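Monoacylglycerol lipase (Palaeococcus ferrophilus, PDB 6QE2) hydrolyses monoacylglycerols to glycerol and free fatty acid, as a lipase of the alpha/beta-hydrolase fold. Local coordinates at residues 131-142 with 166-175; 63-74 with 92-103. One frame throughout, in Å; residues are numbered along the deposited sequence. Where two conformers were deposited one is given.

Interaction 1 of 2, residues 131-142 with 166-175; sequences LGRITPGLSLSN and HDRISGKLGM. With LDA (lauryl dimethylamine-N-oxide), chain D.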
loop_
_atom_site.group_PDB
_atom_site.type_symbol
_atom_site.label_atom_id
_atom_site.label_comp_id
_atom_site.label_asym_id
_atom_site.label_seq_id
_atom_site.Cartn_x
_atom_site.Cartn_y
_atom_site.Cartn_z
ATOM N N LEU A 131 2.254 -20.827 -10.784
ATOM C CA LEU A 131 1.478 -21.250 -9.621
ATOM C C LEU A 131 0.189 -20.456 -9.495
ATOM O O LEU A 131 -0.827 -20.995 -9.045
ATOM C CB LEU A 131 2.308 -21.105 -8.345
ATOM C CG LEU A 131 3.565 -21.971 -8.237
ATOM C CD1 LEU A 131 4.197 -21.829 -6.860
ATOM C CD2 LEU A 131 3.245 -23.429 -8.532
ATOM N N GLY A 132 0.204 -19.180 -9.887
ATOM C CA GLY A 132 -1.016 -18.396 -9.848
ATOM C C GLY A 132 -2.106 -18.936 -10.748
ATOM O O GLY A 132 -3.289 -18.675 -10.505
ATOM N N ARG A 133 -1.737 -19.702 -11.773
ATOM C CA ARG A 133 -2.705 -20.278 -12.696
ATOM C C ARG A 133 -3.111 -21.701 -12.338
ATOM O O ARG A 133 -4.296 -22.029 -12.412
ATOM C CB ARG A 133 -2.152 -20.240 -14.122
ATOM C CG ARG A 133 -2.237 -18.860 -14.747
ATOM C CD ARG A 133 -1.386 -18.730 -15.995
ATOM N NE ARG A 133 -1.619 -17.450 -16.655
ATOM C CZ ARG A 133 -0.833 -16.386 -16.523
ATOM N NH1 ARG A 133 0.242 -16.442 -15.747
ATOM N NH2 ARG A 133 -1.127 -15.260 -17.162
ATOM N N ILE A 134 -2.169 -22.554 -11.931
ATOM C CA ILE A 134 -2.475 -23.970 -11.758
ATOM C C ILE A 134 -2.786 -24.300 -10.302
ATOM O O ILE A 134 -3.548 -25.234 -10.022
ATOM C CB ILE A 134 -1.329 -24.852 -12.290
ATOM C CG1 ILE A 134 -0.038 -24.605 -11.514
ATOM C CG2 ILE A 134 -1.108 -24.597 -13.774
ATOM C CD1 ILE A 134 1.018 -25.676 -11.745
ATOM N N THR A 135 -2.210 -23.552 -9.359
ATOM C CA THR A 135 -2.478 -23.755 -7.932
ATOM C C THR A 135 -2.681 -22.409 -7.242
ATOM O O THR A 135 -1.916 -22.032 -6.351
ATOM C CB THR A 135 -1.342 -24.532 -7.263
ATOM O OG1 THR A 135 -0.125 -23.786 -7.368
ATOM C CG2 THR A 135 -1.142 -25.893 -7.917
ATOM N N PRO A 136 -3.715 -21.657 -7.634
ATOM C CA PRO A 136 -3.858 -20.290 -7.099
ATOM C C PRO A 136 -3.994 -20.243 -5.587
ATOM O O PRO A 136 -3.588 -19.251 -4.967
ATOM C CB PRO A 136 -5.118 -19.770 -7.803
ATOM C CG PRO A 136 -5.892 -21.002 -8.150
ATOM C CD PRO A 136 -4.849 -22.029 -8.498
ATOM N N GLY A 137 -4.553 -21.286 -4.973
ATOM C CA GLY A 137 -4.726 -21.333 -3.536
ATOM C C GLY A 137 -3.540 -21.831 -2.747
ATOM O O GLY A 137 -3.571 -21.798 -1.514
ATOM N N LEU A 138 -2.490 -22.296 -3.420
ATOM C CA LEU A 138 -1.304 -22.771 -2.720
ATOM C C LEU A 138 -0.695 -21.639 -1.908
ATOM O O LEU A 138 -0.472 -20.540 -2.422
ATOM C CB LEU A 138 -0.281 -23.312 -3.722
ATOM C CG LEU A 138 1.058 -23.810 -3.166
ATOM C CD1 LEU A 138 0.852 -24.955 -2.186
ATOM C CD2 LEU A 138 2.000 -24.224 -4.288
ATOM N N SER A 139 -0.399 -21.913 -0.642
ATOM C CA SER A 139 0.082 -20.893 0.275
ATOM C C SER A 139 1.574 -21.105 0.472
ATOM O O SER A 139 2.011 -22.211 0.809
ATOM C CB SER A 139 -0.668 -20.973 1.609
ATOM O OG SER A 139 0.018 -20.281 2.635
ATOM N N LEU A 140 2.345 -20.039 0.282
ATOM C CA LEU A 140 3.792 -20.099 0.369
ATOM C C LEU A 140 4.309 -18.989 1.272
ATOM O O LEU A 140 3.586 -18.055 1.631
ATOM C CB LEU A 140 4.427 -19.987 -1.024
ATOM C CG LEU A 140 3.943 -21.010 -2.055
ATOM C CD1 LEU A 140 4.575 -20.747 -3.410
ATOM C CD2 LEU A 140 4.225 -22.437 -1.597
ATOM N N SER A 141 5.584 -19.096 1.632
ATOM C CA SER A 141 6.232 -18.059 2.420
ATOM C C SER A 141 6.507 -16.839 1.553
ATOM O O SER A 141 6.878 -16.965 0.383
ATOM C CB SER A 141 7.535 -18.587 3.019
ATOM O OG SER A 141 8.295 -17.541 3.596
ATOM N N ASN A 142 6.317 -15.650 2.133
ATOM C CA ASN A 142 6.522 -14.423 1.374
ATOM C C ASN A 142 7.988 -14.021 1.270
ATOM O O ASN A 142 8.295 -13.076 0.538
ATOM C CB ASN A 142 5.693 -13.261 1.966
ATOM C CG ASN A 142 6.113 -12.860 3.382
ATOM O OD1 ASN A 142 7.209 -13.170 3.846
ATOM N ND2 ASN A 142 5.236 -12.113 4.061
ATOM N N HIS A 166 1.256 -12.094 9.360
ATOM C CA HIS A 166 1.608 -13.426 8.892
ATOM C C HIS A 166 2.566 -13.294 7.718
ATOM O O HIS A 166 2.752 -12.211 7.160
ATOM C CB HIS A 166 0.369 -14.235 8.489
ATOM C CG HIS A 166 -0.375 -13.663 7.319
ATOM N ND1 HIS A 166 0.046 -13.826 6.017
ATOM C CD2 HIS A 166 -1.522 -12.947 7.256
ATOM C CE1 HIS A 166 -0.807 -13.232 5.201
ATOM N NE2 HIS A 166 -1.764 -12.685 5.930
ATOM N N ASP A 167 3.170 -14.420 7.331
ATOM C CA ASP A 167 4.144 -14.434 6.248
ATOM C C ASP A 167 3.661 -15.235 5.044
ATOM O O ASP A 167 4.476 -15.700 4.240
ATOM C CB ASP A 167 5.484 -14.979 6.751
ATOM C CG ASP A 167 5.466 -16.482 6.992
ATOM O OD1 ASP A 167 4.380 -17.053 7.233
ATOM O OD2 ASP A 167 6.550 -17.095 6.940
ATOM N N ARG A 168 2.354 -15.389 4.898
ATOM C CA ARG A 168 1.783 -16.199 3.833
ATOM C C ARG A 168 1.483 -15.355 2.606
ATOM O O ARG A 168 1.078 -14.193 2.712
ATOM C CB ARG A 168 0.496 -16.880 4.298
ATOM C CG ARG A 168 0.641 -17.704 5.563
ATOM C CD ARG A 168 1.239 -19.058 5.237
ATOM N NE ARG A 168 2.690 -19.028 5.331
ATOM C CZ ARG A 168 3.493 -19.918 4.764
ATOM N NH1 ARG A 168 2.990 -20.907 4.037
ATOM N NH2 ARG A 168 4.800 -19.809 4.917
ATOM N N ILE A 169 1.675 -15.957 1.438
ATOM C CA ILE A 169 1.236 -15.383 0.174
ATOM C C ILE A 169 0.801 -16.540 -0.713
ATOM O O ILE A 169 1.499 -17.556 -0.803
ATOM C CB ILE A 169 2.335 -14.535 -0.504
ATOM C CG1 ILE A 169 1.817 -13.910 -1.806
ATOM C CG2 ILE A 169 3.605 -15.358 -0.766
ATOM C CD1 ILE A 169 2.781 -12.893 -2.425
ATOM N N SER A 170 -0.360 -16.408 -1.336
ATOM C CA SER A 170 -0.843 -17.482 -2.184
ATOM C C SER A 170 -0.275 -17.341 -3.591
ATOM O O SER A 170 0.285 -16.307 -3.968
ATOM C CB SER A 170 -2.369 -17.500 -2.223
ATOM O OG SER A 170 -2.871 -16.436 -3.008
ATOM N N GLY A 171 -0.393 -18.417 -4.369
ATOM C CA GLY A 171 0.031 -18.344 -5.757
ATOM C C GLY A 171 -0.715 -17.268 -6.519
ATOM O O GLY A 171 -0.126 -16.536 -7.319
ATOM N N LYS A 172 -2.020 -17.138 -6.255
ATOM C CA LYS A 172 -2.824 -16.105 -6.900
ATOM C C LYS A 172 -2.309 -14.715 -6.548
ATOM O O LYS A 172 -2.152 -13.855 -7.424
ATOM C CB LYS A 172 -4.291 -16.255 -6.489
ATOM C CG LYS A 172 -5.218 -15.232 -7.125
ATOM C CD LYS A 172 -6.630 -15.330 -6.559
ATOM C CE LYS A 172 -7.610 -14.551 -7.420
ATOM N NZ LYS A 172 -8.957 -14.445 -6.794
ATOM N N LEU A 173 -2.021 -14.479 -5.269
ATOM C CA LEU A 173 -1.566 -13.152 -4.867
ATOM C C LEU A 173 -0.188 -12.848 -5.437
ATOM O O LEU A 173 0.063 -11.731 -5.901
ATOM C CB LEU A 173 -1.561 -13.030 -3.343
ATOM C CG LEU A 173 -1.152 -11.653 -2.813
ATOM C CD1 LEU A 173 -1.914 -10.539 -3.532
ATOM C CD2 LEU A 173 -1.401 -11.588 -1.321
ATOM N N GLY A 174 0.715 -13.831 -5.427
ATOM C CA GLY A 174 2.034 -13.604 -5.999
ATOM C C GLY A 174 1.970 -13.246 -7.471
ATOM O O GLY A 174 2.630 -12.308 -7.927
ATOM N N MET A 175 1.164 -13.988 -8.235
ATOM C CA MET A 175 0.972 -13.662 -9.644
ATOM C C MET A 175 0.400 -12.262 -9.814
ATOM O O MET A 175 0.844 -11.501 -10.681
ATOM C CB MET A 175 0.052 -14.696 -10.295
ATOM C CG MET A 175 -0.157 -14.492 -11.789
ATOM S SD MET A 175 -1.153 -15.808 -12.534
ATOM C CE MET A 175 -2.743 -15.512 -11.782
HETATM N N1 LDA D . 5.608 -6.471 -1.269
HETATM O O1 LDA D . 4.647 -5.697 -1.347
HETATM C CM1 LDA D . 5.655 -7.037 0.073
HETATM C CM2 LDA D . 6.837 -5.745 -1.563
HETATM C C1 LDA D . 5.450 -7.546 -2.225
HETATM C C2 LDA D . 6.395 -8.656 -1.816
HETATM C C3 LDA D . 6.042 -9.926 -2.560
HETATM C C4 LDA D . 7.073 -11.005 -2.284
HETATM C C5 LDA D . 6.888 -12.173 -3.231
HETATM C C6 LDA D . 7.607 -13.405 -2.715
HETATM C C7 LDA D . 7.588 -14.491 -3.772
HETATM C C8 LDA D . 6.696 -15.634 -3.336
HETATM C C9 LDA D . 5.728 -16.014 -4.438
HETATM C C10 LDA D . 6.062 -17.389 -4.997
HETATM C C11 LDA D . 4.914 -17.940 -5.827
HETATM C C12 LDA D . 3.594 -17.394 -5.344
HETATM O O HOH W 1 8.579 -15.152 5.143
HETATM O O HOH W 2 2.371 -12.264 4.109
HETATM O O HOH W 3 5.112 -10.793 6.775
#
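A two-stranded antiparallel sheet pairs strand 139-141 with strand 168-170 in the insertion between central strands 106-110 and 195-200, consistent with the cap (lid) of monoglyceride lipases. Leu140 N reaches Ile169 O at 2.8 Å, and Ile169 N returns the bond to Leu140 O. Arg168, bent at chi2 (-80°) and chi3 (91°), folds its guanidinium back over the strand, with Leu140 O 3.6 Å above the guanidinium plane. NH1 bonds weakly to Ser139 OG (3.3 Å), while NE makes a salt bridge to Asp167 OD1 from above the carboxylate plane. An alanine here would remove the group over the Leu140 carbonyl and the weak bond to Ser139, and is likely to leave Asp167 without its charged mate. Asn142 N bonds to Asp167 O (2.8 Å), and its side chain crosses that of Asp167 at about a right angle; OD1 accepts from Leu144 N, and two waters join ND2 to His166 O. The detergent tail runs alongside, C11 lying 3.7 Å from Leu140 CD1. Ser170 OG caps helix 171-186 through Leu173 N and also bonds to His60. Gly171 N to Leu138 O and Lys172 N to Pro136 O tie that helix start to the end of helix 122-134, where Gly132 suits because a CB would run into Met175 CB.

Interaction 2 of 2, residues 63-74 with 92-103; sequences VEEAMKIIDSII and TVIRYAETRPDK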
loop_
_atom_site.group_PDB
_atom_site.type_symbol
_atom_site.label_atom_id
_atom_site.label_comp_id
_atom_site.label_asym_id
_atom_site.label_seq_id
_atom_site.Cartn_x
_atom_site.Cartn_y
_atom_site.Cartn_z
ATOM N N VAL A 63 -4.689 -8.154 -6.035
ATOM C CA VAL A 63 -4.759 -6.712 -6.167
ATOM C C VAL A 63 -6.111 -6.324 -6.755
ATOM O O VAL A 63 -6.708 -5.345 -6.363
ATOM C CB VAL A 63 -3.644 -6.169 -7.069
ATOM C CG1 VAL A 63 -3.897 -4.710 -7.382
ATOM C CG2 VAL A 63 -2.290 -6.363 -6.412
ATOM N N GLU A 64 -6.580 -7.113 -7.711
ATOM C CA GLU A 64 -7.875 -6.914 -8.329
ATOM C C GLU A 64 -9.000 -7.019 -7.294
ATOM O O GLU A 64 -9.950 -6.274 -7.338
ATOM C CB GLU A 64 -8.063 -7.926 -9.451
ATOM C CG GLU A 64 -7.125 -7.707 -10.623
ATOM C CD GLU A 64 -5.754 -8.328 -10.445
ATOM O OE1 GLU A 64 -5.498 -8.976 -9.433
ATOM O OE2 GLU A 64 -4.921 -8.167 -11.339
ATOM N N GLU A 65 -8.885 -7.954 -6.360
ATOM C CA GLU A 65 -9.887 -8.088 -5.323
ATOM C C GLU A 65 -9.909 -6.829 -4.452
ATOM O O GLU A 65 -10.961 -6.300 -4.154
ATOM C CB GLU A 65 -9.630 -9.327 -4.481
ATOM C CG GLU A 65 -10.670 -9.561 -3.412
ATOM C CD GLU A 65 -10.645 -10.971 -2.864
ATOM O OE1 GLU A 65 -9.563 -11.575 -2.815
ATOM O OE2 GLU A 65 -11.720 -11.464 -2.475
ATOM N N ALA A 66 -8.735 -6.351 -4.063
ATOM C CA ALA A 66 -8.641 -5.145 -3.256
ATOM C C ALA A 66 -9.242 -3.934 -3.969
ATOM O O ALA A 66 -9.909 -3.126 -3.353
ATOM C CB ALA A 66 -7.207 -4.867 -2.864
ATOM N N MET A 67 -9.021 -3.817 -5.272
ATOM C CA MET A 67 -9.584 -2.699 -6.023
ATOM C C MET A 67 -11.110 -2.757 -6.046
ATOM O O MET A 67 -11.756 -1.736 -6.013
ATOM C CB MET A 67 -9.001 -2.610 -7.423
ATOM C CG MET A 67 -7.519 -2.308 -7.428
ATOM S SD MET A 67 -6.936 -1.725 -9.015
ATOM C CE MET A 67 -6.939 -3.226 -9.980
ATOM N N LYS A 68 -11.683 -3.956 -6.090
ATOM C CA LYS A 68 -13.129 -4.105 -6.035
ATOM C C LYS A 68 -13.642 -3.711 -4.647
ATOM O O LYS A 68 -14.724 -3.176 -4.521
ATOM C CB LYS A 68 -13.554 -5.524 -6.396
ATOM C CG LYS A 68 -13.524 -5.775 -7.888
ATOM C CD LYS A 68 -13.933 -7.188 -8.242
ATOM C CE LYS A 68 -13.830 -7.416 -9.742
ATOM N NZ LYS A 68 -12.424 -7.630 -10.177
ATOM N N ILE A 69 -12.858 -3.981 -3.610
ATOM C CA ILE A 69 -13.214 -3.582 -2.258
ATOM C C ILE A 69 -13.241 -2.052 -2.207
ATOM O O ILE A 69 -14.155 -1.461 -1.670
ATOM C CB ILE A 69 -12.239 -4.150 -1.218
ATOM C CG1 ILE A 69 -12.468 -5.651 -1.055
ATOM C CG2 ILE A 69 -12.402 -3.457 0.122
ATOM C CD1 ILE A 69 -11.327 -6.370 -0.380
ATOM N N ILE A 70 -12.250 -1.417 -2.821
ATOM C CA ILE A 70 -12.200 0.039 -2.871
ATOM C C ILE A 70 -13.418 0.587 -3.623
ATOM O O ILE A 70 -13.990 1.578 -3.221
ATOM C CB ILE A 70 -10.894 0.557 -3.490
ATOM C CG1 ILE A 70 -9.701 0.165 -2.621
ATOM C CG2 ILE A 70 -10.946 2.063 -3.665
ATOM C CD1 ILE A 70 -8.372 0.315 -3.318
ATOM N N ASP A 71 -13.817 -0.077 -4.704
ATOM C CA ASP A 71 -15.006 0.301 -5.456
ATOM C C ASP A 71 -16.199 0.353 -4.511
ATOM O O ASP A 71 -16.941 1.311 -4.496
ATOM C CB ASP A 71 -15.322 -0.734 -6.532
ATOM C CG ASP A 71 -14.466 -0.598 -7.761
ATOM O OD1 ASP A 71 -13.883 0.467 -7.996
ATOM O OD2 ASP A 71 -14.396 -1.579 -8.511
ATOM N N SER A 72 -16.378 -0.712 -3.743
ATOM C CA SER A 72 -17.458 -0.818 -2.780
ATOM C C SER A 72 -17.406 0.279 -1.724
ATOM O O SER A 72 -18.433 0.798 -1.334
ATOM C CB SER A 72 -17.455 -2.198 -2.116
ATOM O OG SER A 72 -16.558 -2.267 -1.035
ATOM N N ILE A 73 -16.211 0.625 -1.263
ATOM C CA ILE A 73 -16.091 1.676 -0.260
ATOM C C ILE A 73 -16.495 3.022 -0.847
ATOM O O ILE A 73 -17.179 3.816 -0.191
ATOM C CB ILE A 73 -14.656 1.706 0.300
ATOM C CG1 ILE A 73 -14.365 0.424 1.088
ATOM C CG2 ILE A 73 -14.443 2.942 1.170
ATOM C CD1 ILE A 73 -12.896 0.265 1.467
ATOM N N ILE A 74 -16.071 3.309 -2.081
ATOM C CA ILE A 74 -16.443 4.575 -2.709
ATOM C C ILE A 74 -17.952 4.633 -2.947
ATOM O O ILE A 74 -18.578 5.687 -2.782
ATOM C CB ILE A 74 -15.635 4.787 -4.003
ATOM C CG1 ILE A 74 -14.156 4.997 -3.665
ATOM C CG2 ILE A 74 -16.154 5.979 -4.794
ATOM C CD1 ILE A 74 -13.265 5.113 -4.877
ATOM N N THR A 92 -1.478 -1.085 -5.086
ATOM C CA THR A 92 -2.920 -1.190 -5.294
ATOM C C THR A 92 -3.557 0.176 -5.533
ATOM O O THR A 92 -4.389 0.332 -6.436
ATOM C CB THR A 92 -3.550 -1.888 -4.087
ATOM O OG1 THR A 92 -2.996 -3.209 -3.960
ATOM C CG2 THR A 92 -5.061 -1.994 -4.245
ATOM N N VAL A 93 -3.187 1.185 -4.740
ATOM C CA VAL A 93 -3.831 2.483 -4.918
ATOM C C VAL A 93 -3.357 3.153 -6.206
ATOM O O VAL A 93 -4.121 3.883 -6.850
ATOM C CB VAL A 93 -3.617 3.378 -3.678
ATOM C CG1 VAL A 93 -4.287 2.746 -2.475
ATOM C CG2 VAL A 93 -2.134 3.613 -3.398
ATOM N N ILE A 94 -2.120 2.895 -6.630
ATOM C CA ILE A 94 -1.679 3.380 -7.932
ATOM C C ILE A 94 -2.482 2.711 -9.046
ATOM O O ILE A 94 -2.942 3.369 -9.985
ATOM C CB ILE A 94 -0.166 3.151 -8.095
ATOM C CG1 ILE A 94 0.593 4.092 -7.155
ATOM C CG2 ILE A 94 0.258 3.364 -9.544
ATOM C CD1 ILE A 94 2.048 3.738 -6.965
ATOM N N ARG A 95 -2.671 1.390 -8.958
ATOM C CA ARG A 95 -3.472 0.702 -9.966
ATOM C C ARG A 95 -4.917 1.178 -9.947
ATOM O O ARG A 95 -5.557 1.259 -11.001
ATOM C CB ARG A 95 -3.402 -0.809 -9.759
ATOM C CG ARG A 95 -2.030 -1.405 -10.060
ATOM C CD ARG A 95 -1.715 -1.424 -11.567
ATOM N NE ARG A 95 -2.682 -2.236 -12.307
ATOM C CZ ARG A 95 -3.308 -1.843 -13.412
ATOM N NH1 ARG A 95 -3.056 -0.647 -13.934
ATOM N NH2 ARG A 95 -4.177 -2.653 -14.009
ATOM N N TYR A 96 -5.440 1.515 -8.767
ATOM C CA TYR A 96 -6.788 2.065 -8.704
ATOM C C TYR A 96 -6.850 3.426 -9.387
ATOM O O TYR A 96 -7.788 3.705 -10.144
ATOM C CB TYR A 96 -7.254 2.167 -7.256
ATOM C CG TYR A 96 -8.758 2.306 -7.172
ATOM C CD1 TYR A 96 -9.572 1.182 -7.106
ATOM C CD2 TYR A 96 -9.367 3.555 -7.214
ATOM C CE1 TYR A 96 -10.948 1.291 -7.058
ATOM C CE2 TYR A 96 -10.752 3.673 -7.157
ATOM C CZ TYR A 96 -11.532 2.538 -7.085
ATOM O OH TYR A 96 -12.906 2.641 -7.038
ATOM N N ALA A 97 -5.852 4.282 -9.140
ATOM C CA ALA A 97 -5.804 5.584 -9.793
ATOM C C ALA A 97 -5.675 5.462 -11.303
ATOM O O ALA A 97 -6.077 6.378 -12.029
ATOM C CB ALA A 97 -4.649 6.413 -9.226
ATOM N N GLU A 98 -5.148 4.335 -11.787
ATOM C CA GLU A 98 -5.009 4.107 -13.218
ATOM C C GLU A 98 -6.282 3.543 -13.835
ATOM O O GLU A 98 -6.645 3.913 -14.957
ATOM C CB GLU A 98 -3.836 3.165 -13.468
ATOM C CG GLU A 98 -2.512 3.862 -13.281
ATOM C CD GLU A 98 -1.327 2.933 -13.266
ATOM O OE1 GLU A 98 -1.513 1.700 -13.249
ATOM O OE2 GLU A 98 -0.194 3.449 -13.269
ATOM N N THR A 99 -6.975 2.655 -13.123
ATOM C CA THR A 99 -8.116 1.944 -13.690
ATOM C C THR A 99 -9.468 2.549 -13.330
ATOM O O THR A 99 -10.455 2.257 -14.015
ATOM C CB THR A 99 -8.088 0.480 -13.249
ATOM O OG1 THR A 99 -8.097 0.420 -11.822
ATOM C CG2 THR A 99 -6.828 -0.215 -13.779
ATOM N N ARG A 100 -9.545 3.351 -12.268
ATOM C CA ARG A 100 -10.724 4.152 -11.936
ATOM C C ARG A 100 -10.302 5.617 -11.823
ATOM O O ARG A 100 -10.443 6.231 -10.758
ATOM C CB ARG A 100 -11.368 3.678 -10.635
ATOM C CG ARG A 100 -12.073 2.324 -10.692
ATOM C CD ARG A 100 -11.099 1.132 -10.618
ATOM N NE ARG A 100 -11.759 -0.077 -10.114
ATOM C CZ ARG A 100 -11.294 -1.316 -10.280
ATOM N NH1 ARG A 100 -10.158 -1.526 -10.939
ATOM N NH2 ARG A 100 -11.966 -2.351 -9.782
ATOM N N PRO A 101 -9.792 6.210 -12.909
ATOM C CA PRO A 101 -9.048 7.476 -12.774
ATOM C C PRO A 101 -9.872 8.634 -12.253
ATOM O O PRO A 101 -9.308 9.544 -11.629
ATOM C CB PRO A 101 -8.550 7.754 -14.202
ATOM C CG PRO A 101 -8.779 6.504 -14.969
ATOM C CD PRO A 101 -9.886 5.771 -14.312
ATOM N N ASP A 102 -11.159 8.656 -12.548
ATOM C CA ASP A 102 -11.999 9.776 -12.155
ATOM C C ASP A 102 -12.745 9.608 -10.841
ATOM O O ASP A 102 -13.544 10.452 -10.488
ATOM C CB ASP A 102 -13.006 10.079 -13.270
ATOM C CG ASP A 102 -12.340 10.338 -14.609
ATOM O OD1 ASP A 102 -11.316 11.032 -14.644
ATOM O OD2 ASP A 102 -12.844 9.853 -15.632
ATOM N N LYS A 103 -12.463 8.535 -10.116
ATOM C CA LYS A 103 -13.158 8.251 -8.868
ATOM C C LYS A 103 -12.495 8.703 -7.562
ATOM O O LYS A 103 -13.070 8.535 -6.501
ATOM C CB LYS A 103 -13.462 6.756 -8.787
ATOM C CG LYS A 103 -14.478 6.284 -9.801
ATOM C CD LYS A 103 -14.740 4.792 -9.676
ATOM C CE LYS A 103 -15.518 4.443 -8.420
ATOM N NZ LYS A 103 -16.885 5.033 -8.454
HETATM O O HOH W 4 -10.452 -4.868 -10.205
HETATM O O HOH W 5 -5.050 -5.156 -12.839
HETATM O O HOH W 6 -17.596 2.696 -6.888
#
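Val63 begins the contact in the first turn of helix 63-77, its CG1 resting 3.8 Å from Thr92 OG1, a hydroxyl that is itself bonded to Leu88 O one turn back. Thr92 is a knob among Val63, Ala66, Met67 and Ile70; the small Ala66 lets its methyl CG2 settle close. Met67 is the reciprocal knob, in a hole formed by Thr92, Arg95, Tyr96 and Thr99. Its chi1 (-64°) and near-extended chi2 carry SD to 3.7 Å from Arg95 CB, and the bend at chi3 turns CE toward Arg100 NH1, while CB lies against one face of the Arg100 guanidinium. At Ile70 the branch anti to the backbone N, CG2, drops onto the Tyr96 ring in a CH-pi contact, 3.6 Å from the centroid. With Arg100 CD over the opposite face, the ring is held between an aliphatic branch and the Arg100 chain. Asp71 then supplies the polar centre. Tyr96 OH donates to the anti lone pair of Asp71 OD1 at 2.6 Å, and Arg100 grips the carboxylate side-on, NE to OD1 (3.0 Å) and NH2 to OD2 (2.8 Å, N-H...O angle 168°). Arg100 NH1 bonds to Thr99 OG1, which further fixes the guanidinium. Ile74 ends the row, CD1 3.3 Å from Tyr96 OH and CG2 beside the Lys103 amine. Segments 63-74 and 92-99 cross at -65°, apolar knobs first and a salt bridge farther along. Three donated bonds probably stabilise the charged form of Asp71, whose short acidic chain suits a place between a phenol and a guanidinium.

After the first strands of the sheet and helix 30-38, the chain enters helix 63-77, passes through central strand 82-86 and returns along helix 88-99, where interaction 2 closes a short loop holding Ser87, probably the nucleophile on its elbow. Interaction 1 opens only after strand 106-110, at the end of helix 122-134, and closes across helix 153-161. The two follow in series, neither enclosing nor crossing the other, centres about 21 Å apart. Interaction 2 ties two helices packed on the central sheet, whereas interaction 1 joins the small sheet and helix ends of the outer insertion. Helix 171-186 links them, starting in interaction 1 and bonding through Asn180 to Glu64 and Arg95; the detergent, bonded to Ser87, stretches to interaction 1.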